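Local coordinates for Mll3558 protein (Mesorhizobium loti, PDB 3RD6) that is of unknown function but belongs to the AHA1 family, whose Bet v 1-like fold is consistent with binding a ligand or a partner protein, at residues 7-12 with 117-122. Residues are numbered along the deposited sequence; the frame is centred on the assembly and turned at random.
Sequences HSTFTI and TYTEQG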
loop_
_atom_site.group_PDB
_atom_site.type_symbol
_atom_site.label_atom_id
_atom_site.label_comp_id
_atom_site.label_asym_id
_atom_site.label_seq_id
_atom_site.Cartn_x
_atom_site.Cartn_y
_atom_site.Cartn_z
ATOM N N HIS A 7 -2.135 6.342 11.842
ATOM C CA HIS A 7 -1.008 5.837 11.071
ATOM C C HIS A 7 0.005 5.282 12.031
ATOM O O HIS A 7 0.391 5.953 12.981
ATOM C CB HIS A 7 -0.321 6.937 10.263
ATOM C CG HIS A 7 -1.170 7.513 9.179
ATOM N ND1 HIS A 7 -1.940 8.641 9.357
ATOM C CD2 HIS A 7 -1.410 7.090 7.919
ATOM C CE1 HIS A 7 -2.619 8.890 8.253
ATOM N NE2 HIS A 7 -2.317 7.964 7.363
ATOM N N SER A 8 0.444 4.057 11.779
ATOM C CA SER A 8 1.441 3.427 12.622
ATOM C C SER A 8 2.209 2.439 11.781
ATOM O O SER A 8 1.784 2.064 10.704
ATOM C CB SER A 8 0.781 2.705 13.799
ATOM O OG SER A 8 0.461 1.358 13.466
ATOM N N THR A 9 3.345 2.013 12.299
ATOM C CA THR A 9 4.186 1.063 11.612
ATOM C C THR A 9 4.725 0.173 12.702
ATOM O O THR A 9 4.939 0.624 13.823
ATOM C CB THR A 9 5.383 1.763 10.917
ATOM O OG1 THR A 9 4.899 2.741 9.983
ATOM C CG2 THR A 9 6.271 0.743 10.196
ATOM N N PHE A 10 4.928 -1.096 12.385
ATOM C CA PHE A 10 5.487 -2.026 13.349
ATOM C C PHE A 10 6.382 -2.983 12.597
ATOM O O PHE A 10 6.241 -3.156 11.379
ATOM C CB PHE A 10 4.382 -2.771 14.121
ATOM C CG PHE A 10 3.565 -3.723 13.291
ATOM C CD1 PHE A 10 4.076 -4.952 12.909
ATOM C CD2 PHE A 10 2.272 -3.406 12.924
ATOM C CE1 PHE A 10 3.309 -5.856 12.172
ATOM C CE2 PHE A 10 1.505 -4.300 12.190
ATOM C CZ PHE A 10 2.027 -5.523 11.816
ATOM N N THR A 11 7.321 -3.587 13.314
ATOM C CA THR A 11 8.250 -4.520 12.694
ATOM C C THR A 11 8.410 -5.780 13.534
ATOM O O THR A 11 8.375 -5.730 14.758
ATOM C CB THR A 11 9.598 -3.835 12.474
ATOM O OG1 THR A 11 9.358 -2.515 11.964
ATOM C CG2 THR A 11 10.429 -4.594 11.452
ATOM N N ILE A 12 8.569 -6.911 12.864
ATOM C CA ILE A 12 8.710 -8.190 13.535
ATOM C C ILE A 12 9.874 -8.987 12.954
ATOM O O ILE A 12 9.863 -9.346 11.783
ATOM C CB ILE A 12 7.415 -9.016 13.384
ATOM C CG1 ILE A 12 6.229 -8.208 13.912
ATOM C CG2 ILE A 12 7.539 -10.330 14.124
ATOM C CD1 ILE A 12 4.883 -8.821 13.606
ATOM N N THR A 117 12.432 -9.920 8.308
ATOM C CA THR A 117 11.933 -8.703 8.920
ATOM C C THR A 117 10.654 -8.348 8.166
ATOM O O THR A 117 10.677 -8.036 6.971
ATOM C CB THR A 117 12.981 -7.559 8.859
ATOM O OG1 THR A 117 12.376 -6.334 9.282
ATOM C CG2 THR A 117 13.535 -7.404 7.464
ATOM N N TYR A 118 9.537 -8.444 8.883
ATOM C CA TYR A 118 8.208 -8.178 8.350
ATOM C C TYR A 118 7.753 -6.800 8.851
ATOM O O TYR A 118 7.505 -6.618 10.029
ATOM C CB TYR A 118 7.271 -9.288 8.840
ATOM C CG TYR A 118 5.896 -9.369 8.212
ATOM C CD1 TYR A 118 5.589 -10.369 7.282
ATOM C CD2 TYR A 118 4.878 -8.498 8.603
ATOM C CE1 TYR A 118 4.299 -10.513 6.759
ATOM C CE2 TYR A 118 3.574 -8.627 8.082
ATOM C CZ TYR A 118 3.296 -9.642 7.157
ATOM O OH TYR A 118 2.025 -9.752 6.641
ATOM N N THR A 119 7.655 -5.829 7.947
ATOM C CA THR A 119 7.243 -4.470 8.301
ATOM C C THR A 119 5.872 -4.095 7.750
ATOM O O THR A 119 5.588 -4.310 6.570
ATOM C CB THR A 119 8.251 -3.429 7.771
ATOM O OG1 THR A 119 9.568 -3.765 8.213
ATOM C CG2 THR A 119 7.881 -2.032 8.276
ATOM N N GLU A 120 5.032 -3.510 8.600
ATOM C CA GLU A 120 3.699 -3.095 8.156
ATOM C C GLU A 120 3.311 -1.640 8.457
ATOM O O GLU A 120 3.077 -1.265 9.610
ATOM C CB GLU A 120 2.630 -4.045 8.720
ATOM C CG GLU A 120 1.759 -4.618 7.614
ATOM C CD GLU A 120 0.792 -5.686 8.081
ATOM O OE1 GLU A 120 -0.208 -5.334 8.728
ATOM O OE2 GLU A 120 1.036 -6.882 7.799
ATOM N N GLN A 121 3.251 -0.825 7.404
ATOM C CA GLN A 121 2.872 0.574 7.540
ATOM C C GLN A 121 1.389 0.617 7.262
ATOM O O GLN A 121 0.963 0.427 6.132
ATOM C CB GLN A 121 3.643 1.425 6.532
ATOM C CG GLN A 121 5.132 1.431 6.775
ATOM C CD GLN A 121 5.925 1.902 5.584
ATOM O OE1 GLN A 121 6.062 1.188 4.590
ATOM N NE2 GLN A 121 6.458 3.111 5.675
ATOM N N GLY A 122 0.603 0.845 8.301
ATOM C CA GLY A 122 -0.827 0.863 8.107
ATOM C C GLY A 122 -1.577 2.136 8.413
ATOM O O GLY A 122 -1.101 3.050 9.079
#
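Glu120 CB lies over one face of the Phe10 ring, displaced toward CZ and CE2, 3.9 Å from the ring centroid, in a CH-pi contact. At the edge of the Tyr118 ring, in its plane, Glu120 OE2 accepts a hydrogen bond from the Tyr118 hydroxyl. These groups share the helix-facing side of the antiparallel sheet of a Bet v 1-like fold, where strand 5-16, outermost in its own chain, pairs with strand 113-125 and helix 131-148 packs against Phe10, Ile12, Tyr118 and Glu120. Phe10 swings its CG between its own backbone N and carbonyl carbon (chi1 67°), which carries the ring across to Glu120, its plane 54° from that of the carboxylate. The Tyr89 hydroxyl is hydrogen-bonded to OE1 of the buried Glu120, so both carboxylate oxygens have partners, which probably limits its rotation. On the opposite side of this strand pair lie Thr9, Thr11, Thr119 and Gln121; Thr9 CG2 meets Thr119 CG2 at 3.7 Å and also lies alongside Gln121 CG. Here Thr9 packs on its counterpart in the second subunit. His7 NE2 is hydrogen-bonded to Thr104 of the second subunit. Paired backbone hydrogen bonds join Ser8 with Gly122 and Ile12 with Tyr118, while the bond from Phe10 N to Glu120 O between them is weak. At the Ile12 end, Tyr118 N reaches Ile12 O at 3.1 Å, with a nearly straight N-H...O angle of 177°.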